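Local coordinates for sensor protein CzcS (Pseudomonas aeruginosa, PDB 5GPO) that probably serves as the zinc-responsive sensor histidine kinase of a two-component regulatory system, of which this chain is the sensor domain that binds zinc, at residues Val46-Ser54 / Met65-Ala73; Asn78-Gln86 / Pro119-Glu127. All coordinates share one frame; numbering follows the deposited sequence.

Contact 1. Residues Val46-Ser54 / Met65-Ala73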
loop_
_atom_site.group_PDB
_atom_site.type_symbol
_atom_site.label_atom_id
_atom_site.label_comp_id
_atom_site.label_asym_id
_atom_site.label_seq_id
_atom_site.Cartn_x
_atom_site.Cartn_y
_atom_site.Cartn_z
ATOM N N VAL B 46 3.090 2.271 -0.493
ATOM C CA VAL B 46 1.892 2.724 0.213
ATOM C C VAL B 46 1.269 3.919 -0.489
ATOM O O VAL B 46 0.040 4.060 -0.546
ATOM C CB VAL B 46 2.268 3.062 1.665
ATOM C CG1 VAL B 46 1.030 3.421 2.482
ATOM C CG2 VAL B 46 3.053 1.896 2.259
ATOM N N ALA B 47 2.104 4.788 -1.054
ATOM C CA ALA B 47 1.613 6.036 -1.618
ATOM C C ALA B 47 0.736 5.823 -2.842
ATOM O O ALA B 47 0.019 6.743 -3.238
ATOM C CB ALA B 47 2.792 6.950 -1.959
ATOM N N HIS B 48 0.753 4.634 -3.439
ATOM C CA HIS B 48 -0.101 4.374 -4.588
ATOM C C HIS B 48 -0.835 3.047 -4.434
ATOM O O HIS B 48 -1.244 2.427 -5.419
ATOM C CB HIS B 48 0.721 4.461 -5.876
ATOM C CG HIS B 48 1.444 5.773 -6.011
ATOM N ND1 HIS B 48 0.833 6.911 -6.495
ATOM C CD2 HIS B 48 2.696 6.141 -5.650
ATOM C CE1 HIS B 48 1.693 7.915 -6.464
ATOM N NE2 HIS B 48 2.829 7.476 -5.952
ATOM N N SER B 49 -1.055 2.638 -3.183
ATOM C CA SER B 49 -1.784 1.430 -2.815
ATOM C C SER B 49 -3.292 1.532 -3.019
ATOM O O SER B 49 -3.986 0.540 -2.797
ATOM C CB SER B 49 -1.505 1.092 -1.353
ATOM O OG SER B 49 -2.161 2.051 -0.536
ATOM N N GLY B 50 -3.821 2.689 -3.416
ATOM C CA GLY B 50 -5.258 2.854 -3.534
ATOM C C GLY B 50 -5.988 2.916 -2.210
ATOM O O GLY B 50 -7.217 2.851 -2.180
ATOM N N LEU B 51 -5.255 3.042 -1.118
ATOM C CA LEU B 51 -5.812 3.108 0.215
ATOM C C LEU B 51 -5.208 4.313 0.924
ATOM O O LEU B 51 -4.065 4.699 0.659
ATOM C CB LEU B 51 -5.522 1.805 0.974
ATOM C CG LEU B 51 -6.059 0.482 0.430
ATOM C CD1 LEU B 51 -5.234 -0.652 0.994
ATOM C CD2 LEU B 51 -7.526 0.306 0.835
ATOM N N HIS B 52 -5.992 4.939 1.797
ATOM C CA HIS B 52 -5.471 6.038 2.590
ATOM C C HIS B 52 -5.964 5.888 4.022
ATOM O O HIS B 52 -7.098 5.459 4.254
ATOM C CB HIS B 52 -5.891 7.396 2.018
ATOM C CG HIS B 52 -5.232 8.560 2.698
ATOM N ND1 HIS B 52 -5.756 9.153 3.824
ATOM C CD2 HIS B 52 -4.088 9.231 2.418
ATOM C CE1 HIS B 52 -4.973 10.148 4.208
ATOM N NE2 HIS B 52 -3.949 10.214 3.373
ATOM N N LEU B 53 -5.093 6.187 4.976
ATOM C CA LEU B 53 -5.460 6.033 6.380
ATOM C C LEU B 53 -5.182 7.315 7.144
ATOM O O LEU B 53 -4.064 7.846 7.091
ATOM C CB LEU B 53 -4.713 4.856 7.009
ATOM C CG LEU B 53 -5.035 4.542 8.481
ATOM C CD1 LEU B 53 -6.532 4.310 8.675
ATOM C CD2 LEU B 53 -4.240 3.332 8.948
ATOM N N SER B 54 -6.209 7.820 7.831
ATOM C CA SER B 54 -6.111 9.005 8.678
ATOM C C SER B 54 -6.469 8.627 10.096
ATOM O O SER B 54 -7.527 8.026 10.341
ATOM C CB SER B 54 -7.046 10.122 8.206
ATOM O OG SER B 54 -6.607 10.712 7.007
ATOM N N MET B 65 -1.655 10.372 12.625
ATOM C CA MET B 65 -0.991 9.681 11.526
ATOM C C MET B 65 -1.791 9.891 10.257
ATOM O O MET B 65 -3.021 9.894 10.290
ATOM C CB MET B 65 -0.872 8.176 11.748
ATOM C CG MET B 65 -0.213 7.717 13.007
ATOM S SD MET B 65 -0.441 5.928 12.988
ATOM C CE MET B 65 0.044 5.519 14.656
ATOM N N SER B 66 -1.086 10.036 9.143
ATOM C CA SER B 66 -1.724 10.176 7.846
ATOM C C SER B 66 -0.776 9.591 6.808
ATOM O O SER B 66 0.389 9.990 6.761
ATOM C CB SER B 66 -2.030 11.645 7.561
ATOM O OG SER B 66 -2.658 11.804 6.309
ATOM N N PHE B 67 -1.245 8.615 6.026
ATOM C CA PHE B 67 -0.425 8.083 4.943
ATOM C C PHE B 67 -1.296 7.315 3.954
ATOM O O PHE B 67 -2.442 6.975 4.233
ATOM C CB PHE B 67 0.700 7.188 5.478
ATOM C CG PHE B 67 0.245 6.168 6.478
ATOM C CD1 PHE B 67 -0.373 4.995 6.066
ATOM C CD2 PHE B 67 0.450 6.369 7.833
ATOM C CE1 PHE B 67 -0.783 4.044 6.985
ATOM C CE2 PHE B 67 0.039 5.426 8.762
ATOM C CZ PHE B 67 -0.574 4.257 8.338
ATOM N N GLY B 68 -0.715 7.028 2.792
ATOM C CA GLY B 68 -1.430 6.292 1.774
ATOM C C GLY B 68 -1.541 7.087 0.494
ATOM O O GLY B 68 -0.765 8.018 0.245
ATOM N N ASP B 69 -2.558 6.746 -0.285
ATOM C CA ASP B 69 -2.764 7.206 -1.651
ATOM C C ASP B 69 -3.693 8.422 -1.659
ATOM O O ASP B 69 -4.817 8.350 -1.160
ATOM C CB ASP B 69 -3.367 6.047 -2.448
ATOM C CG ASP B 69 -3.295 6.242 -3.944
ATOM O OD1 ASP B 69 -3.435 7.397 -4.413
ATOM O OD2 ASP B 69 -3.130 5.206 -4.637
ATOM N N GLN B 70 -3.247 9.536 -2.243
ATOM C CA GLN B 70 -4.146 10.686 -2.290
ATOM C C GLN B 70 -5.298 10.474 -3.263
ATOM O O GLN B 70 -6.319 11.154 -3.149
ATOM C CB GLN B 70 -3.393 11.965 -2.657
ATOM C CG GLN B 70 -2.800 12.726 -1.452
ATOM C CD GLN B 70 -3.823 13.266 -0.462
ATOM O OE1 GLN B 70 -4.908 13.707 -0.842
ATOM N NE2 GLN B 70 -3.474 13.230 0.833
ATOM N N ALA B 71 -5.152 9.571 -4.231
ATOM C CA ALA B 71 -6.300 9.236 -5.059
ATOM C C ALA B 71 -7.411 8.592 -4.239
ATOM O O ALA B 71 -8.574 8.661 -4.635
ATOM C CB ALA B 71 -5.886 8.313 -6.204
ATOM N N ALA B 72 -7.087 7.996 -3.094
ATOM C CA ALA B 72 -8.101 7.417 -2.226
ATOM C C ALA B 72 -8.597 8.379 -1.155
ATOM O O ALA B 72 -9.440 7.991 -0.342
ATOM C CB ALA B 72 -7.564 6.138 -1.560
ATOM N N ALA B 73 -8.133 9.624 -1.134
ATOM C CA ALA B 73 -8.476 10.542 -0.056
ATOM C C ALA B 73 -9.310 11.708 -0.571
ATOM O O ALA B 73 -9.098 12.195 -1.687
ATOM C CB ALA B 73 -7.216 11.078 0.627
HETATM O O HOH W 1 -0.407 9.468 -3.379
HETATM O O HOH W 2 -1.856 7.767 -6.631
#
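Leu53 and Phe67 pair across the antiparallel beta hairpin of strands 51-57 and 63-68, at the edge of the sensor-domain sheet within this chain, just after helix 34-47 turns through residues 48-50 into strand 51-57. They form a hydrogen-bonded pair: Leu53 N donates almost straight to Phe67 O at 2.9 Å, and Phe67 N returns a bond to Leu53 O. Their side chains lie side by side; Phe67 CG sits between its own backbone N and carbonyl carbon (chi1 48°), which brings CZ to 3.8 Å from Leu53 CD2, while Val46 CG1 approaches CD1 from the helix end. Ala38 of the second subunit also packs on Phe67. At the neighbouring non-hydrogen-bonded pair, Gly68 comes close to His52, and Gly68 CA lies 3.3 Å from Leu51 O.

The His52 ring is held between a carbonyl oxygen and a methyl: Phe67 O stands over one face, 3.3 Å from CD2, and Ala73 CB makes a CH-pi contact over the other, 4.0 Å from the ring centroid. Past Gly68, Asp69 fastens the turn after the helix. Its N gives a 2.7 Å bond to Leu51 O, and OD2 accepts from Gly50 N on its anti side. The other oxygen, OD1, takes the N-H of Ala71 and a water that also reaches His48 ND1, so both carboxylate oxygens are engaged. A second water joins Ala47 O to Gln70 N.

The hairpin is thus continued by an Asx turn at Asp69, which leads into the 3-10 segment 70-72.

Contact 2. Residues Asn78-Gln86 / Pro119-Glu127; sequences NRALLARLQ and PVQVLLSSE
Leu123 rises from strand 119-127 toward helix 75-86, in an alpha/beta packing layer where the helix lies across one face of the antiparallel sheet. The strand and helix segments run at 140° to each other, and no hydrogen bond joins them. With CG anti to its carbonyl carbon (chi1 -55°) and an extended end, Leu123 spreads its two methyls among Asn78, Leu81, Leu82 and Leu85, on the side of the helix that faces the strand. CD2 meets Leu81 CD2 at 3.6 Å and Leu85 CD1 at 3.8 Å; each of these leucines runs past Leu123 in the opposite direction to it. Leu123 CD1 lies over one face of the Asn78 amide, 4.0 Å from Asn78 CG, and near Leu82 CB.

Gln121, two residues earlier and on the same face, is bent at chi2 (-81°), which folds its amide alongside Leu85 instead of letting it extend. The amide oxygen is held by Ser111 OG of strand 104-113, and Gln86 CG comes near the NE2 end. On the far side of Leu123, Ser125 OG is hydrogen-bonded to Ser107 OG, with Asn78 OD1 nearby but not bonded to it. At the Gln121 end, Leu85 CD1 lies 3.7 Å from Gln121 OE1.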
loop_
_atom_site.group_PDB
_atom_site.type_symbol
_atom_site.label_atom_id
_atom_site.label_comp_id
_atom_site.label_asym_id
_atom_site.label_seq_id
_atom_site.Cartn_x
_atom_site.Cartn_y
_atom_site.Cartn_z
ATOM N N ASN B 78 -13.708 13.038 4.264
ATOM C CA ASN B 78 -13.219 12.814 5.624
ATOM C C ASN B 78 -13.895 13.752 6.618
ATOM O O ASN B 78 -14.267 13.336 7.722
ATOM C CB ASN B 78 -11.700 12.986 5.667
ATOM C CG ASN B 78 -10.965 11.737 5.260
ATOM O OD1 ASN B 78 -11.572 10.767 4.800
ATOM N ND2 ASN B 78 -9.646 11.745 5.429
ATOM N N ARG B 79 -14.084 15.023 6.237
ATOM C CA ARG B 79 -14.781 15.958 7.117
ATOM C C ARG B 79 -16.202 15.469 7.414
ATOM O O ARG B 79 -16.630 15.440 8.578
ATOM C CB ARG B 79 -14.783 17.353 6.476
ATOM C CG ARG B 79 -15.428 18.448 7.327
ATOM C CD ARG B 79 -15.223 19.844 6.727
ATOM N NE ARG B 79 -13.824 20.274 6.788
ATOM C CZ ARG B 79 -13.083 20.589 5.727
ATOM N NH1 ARG B 79 -13.609 20.551 4.509
ATOM N NH2 ARG B 79 -11.819 20.962 5.885
ATOM N N ALA B 80 -16.918 14.996 6.384
ATOM C CA ALA B 80 -18.283 14.512 6.586
ATOM C C ALA B 80 -18.306 13.243 7.436
ATOM O O ALA B 80 -19.172 13.093 8.311
ATOM C CB ALA B 80 -18.961 14.268 5.236
ATOM N N LEU B 81 -17.364 12.323 7.192
ATOM C CA LEU B 81 -17.291 11.094 7.978
ATOM C C LEU B 81 -16.923 11.382 9.427
ATOM O O LEU B 81 -17.523 10.819 10.349
ATOM C CB LEU B 81 -16.271 10.138 7.355
ATOM C CG LEU B 81 -16.056 8.826 8.100
ATOM C CD1 LEU B 81 -17.366 8.106 8.281
ATOM C CD2 LEU B 81 -15.074 7.960 7.319
ATOM N N LEU B 82 -15.932 12.254 9.647
ATOM C CA LEU B 82 -15.547 12.617 11.003
ATOM C C LEU B 82 -16.707 13.261 11.745
ATOM O O LEU B 82 -16.862 13.061 12.955
ATOM C CB LEU B 82 -14.352 13.576 10.977
ATOM C CG LEU B 82 -13.996 14.208 12.326
ATOM C CD1 LEU B 82 -13.611 13.101 13.312
ATOM C CD2 LEU B 82 -12.853 15.206 12.166
ATOM N N ALA B 83 -17.544 14.011 11.027
ATOM C CA ALA B 83 -18.691 14.645 11.665
ATOM C C ALA B 83 -19.728 13.606 12.067
ATOM O O ALA B 83 -20.369 13.731 13.118
ATOM C CB ALA B 83 -19.299 15.691 10.732
ATOM N N ARG B 84 -19.899 12.559 11.258
ATOM C CA ARG B 84 -20.839 11.514 11.648
ATOM C C ARG B 84 -20.345 10.760 12.876
ATOM O O ARG B 84 -21.144 10.401 13.748
ATOM C CB ARG B 84 -21.095 10.573 10.474
ATOM C CG ARG B 84 -21.955 11.228 9.416
ATOM C CD ARG B 84 -22.050 10.389 8.161
ATOM N NE ARG B 84 -22.760 9.133 8.383
ATOM C CZ ARG B 84 -22.849 8.169 7.472
ATOM N NH1 ARG B 84 -22.260 8.324 6.294
ATOM N NH2 ARG B 84 -23.508 7.047 7.742
ATOM N N LEU B 85 -19.030 10.538 12.982
ATOM C CA LEU B 85 -18.474 9.875 14.161
ATOM C C LEU B 85 -18.697 10.717 15.413
ATOM O O LEU B 85 -19.106 10.207 16.463
ATOM C CB LEU B 85 -16.981 9.613 13.958
ATOM C CG LEU B 85 -16.551 8.541 12.960
ATOM C CD1 LEU B 85 -15.030 8.542 12.809
ATOM C CD2 LEU B 85 -17.038 7.167 13.395
ATOM N N GLN B 86 -18.436 12.021 15.315
ATOM C CA GLN B 86 -18.561 12.902 16.468
ATOM C C GLN B 86 -20.013 13.159 16.856
ATOM O O GLN B 86 -20.267 13.611 17.979
ATOM C CB GLN B 86 -17.818 14.208 16.182
ATOM C CG GLN B 86 -16.313 13.977 16.019
ATOM C CD GLN B 86 -15.517 15.249 15.776
ATOM O OE1 GLN B 86 -16.010 16.206 15.176
ATOM N NE2 GLN B 86 -14.276 15.266 16.251
ATOM N N PRO B 119 -7.247 8.123 22.788
ATOM C CA PRO B 119 -8.476 7.874 22.028
ATOM C C PRO B 119 -8.348 8.493 20.644
ATOM O O PRO B 119 -7.962 9.660 20.505
ATOM C CB PRO B 119 -9.563 8.563 22.865
ATOM C CG PRO B 119 -8.842 9.660 23.551
ATOM C CD PRO B 119 -7.431 9.186 23.793
ATOM N N VAL B 120 -8.635 7.695 19.614
ATOM C CA VAL B 120 -8.418 8.118 18.237
ATOM C C VAL B 120 -9.659 7.849 17.400
ATOM O O VAL B 120 -10.470 6.961 17.700
ATOM C CB VAL B 120 -7.177 7.447 17.585
ATOM C CG1 VAL B 120 -5.878 7.881 18.291
ATOM C CG2 VAL B 120 -7.319 5.897 17.504
ATOM N N GLN B 121 -9.810 8.641 16.345
ATOM C CA GLN B 121 -10.786 8.397 15.294
ATOM C C GLN B 121 -10.024 7.955 14.054
ATOM O O GLN B 121 -9.035 8.592 13.676
ATOM C CB GLN B 121 -11.616 9.644 14.974
ATOM C CG GLN B 121 -12.288 10.322 16.171
ATOM C CD GLN B 121 -13.582 9.647 16.593
ATOM O OE1 GLN B 121 -13.819 8.483 16.285
ATOM N NE2 GLN B 121 -14.431 10.388 17.299
ATOM N N VAL B 122 -10.484 6.872 13.431
ATOM C CA VAL B 122 -9.763 6.200 12.352
ATOM C C VAL B 122 -10.604 6.327 11.096
ATOM O O VAL B 122 -11.761 5.891 11.073
ATOM C CB VAL B 122 -9.495 4.722 12.674
ATOM C CG1 VAL B 122 -8.825 4.021 11.456
ATOM C CG2 VAL B 122 -8.623 4.596 13.932
ATOM N N LEU B 123 -10.024 6.910 10.056
ATOM C CA LEU B 123 -10.712 7.154 8.793
ATOM C C LEU B 123 -9.978 6.384 7.702
ATOM O O LEU B 123 -8.875 6.772 7.299
ATOM C CB LEU B 123 -10.757 8.650 8.481
ATOM C CG LEU B 123 -11.365 9.552 9.554
ATOM C CD1 LEU B 123 -11.301 11.039 9.159
ATOM C CD2 LEU B 123 -12.802 9.178 9.833
ATOM N N LEU B 124 -10.582 5.301 7.220
ATOM C CA LEU B 124 -9.980 4.458 6.196
ATOM C C LEU B 124 -10.743 4.611 4.886
ATOM O O LEU B 124 -11.962 4.390 4.830
ATOM C CB LEU B 124 -9.956 2.996 6.650
ATOM C CG LEU B 124 -9.427 1.928 5.692
ATOM C CD1 LEU B 124 -7.950 2.130 5.354
ATOM C CD2 LEU B 124 -9.642 0.553 6.350
ATOM N N SER B 125 -10.023 4.967 3.829
ATOM C CA SER B 125 -10.643 5.284 2.552
ATOM C C SER B 125 -10.057 4.403 1.463
ATOM O O SER B 125 -8.886 4.014 1.514
ATOM C CB SER B 125 -10.458 6.757 2.193
ATOM O OG SER B 125 -11.188 7.595 3.068
ATOM N N SER B 126 -10.886 4.082 0.479
ATOM C CA SER B 126 -10.502 3.181 -0.595
ATOM C C SER B 126 -11.077 3.668 -1.913
ATOM O O SER B 126 -12.222 4.123 -1.965
ATOM C CB SER B 126 -10.995 1.756 -0.327
ATOM O OG SER B 126 -12.413 1.723 -0.307
ATOM N N GLU B 127 -10.280 3.560 -2.975
ATOM C CA GLU B 127 -10.785 3.792 -4.322
ATOM C C GLU B 127 -11.693 2.635 -4.717
ATOM O O GLU B 127 -11.276 1.473 -4.680
ATOM C CB GLU B 127 -9.638 3.880 -5.328
ATOM C CG GLU B 127 -8.817 5.142 -5.335
ATOM C CD GLU B 127 -7.954 5.232 -6.594
ATOM O OE1 GLU B 127 -8.270 6.054 -7.482
ATOM O OE2 GLU B 127 -6.986 4.450 -6.714
#

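Both contacts build on one sheet, in which strands 51-57 and 119-127 are neighbours: Ser54 O and Leu123 N are 2.8 Å apart, a probable backbone hydrogen bond that ties contact 1 to contact 2. Contact 1 is the more polar and only partly buried, its pairing made by main-chain bonds, a carboxylate and waters at the outermost hairpin of the sheet within this chain. Contact 2 is a buried, mostly aliphatic layer between helix and sheet, and the polar ends of Gln121 and Ser125 are bound by Ser111 and Ser107 of strand 104-113. Both reach the second subunit: contact 1 through Val46, Leu51, Met65 and Phe67, contact 2 through Val122, Leu124 and Ser126, which point away from the helix.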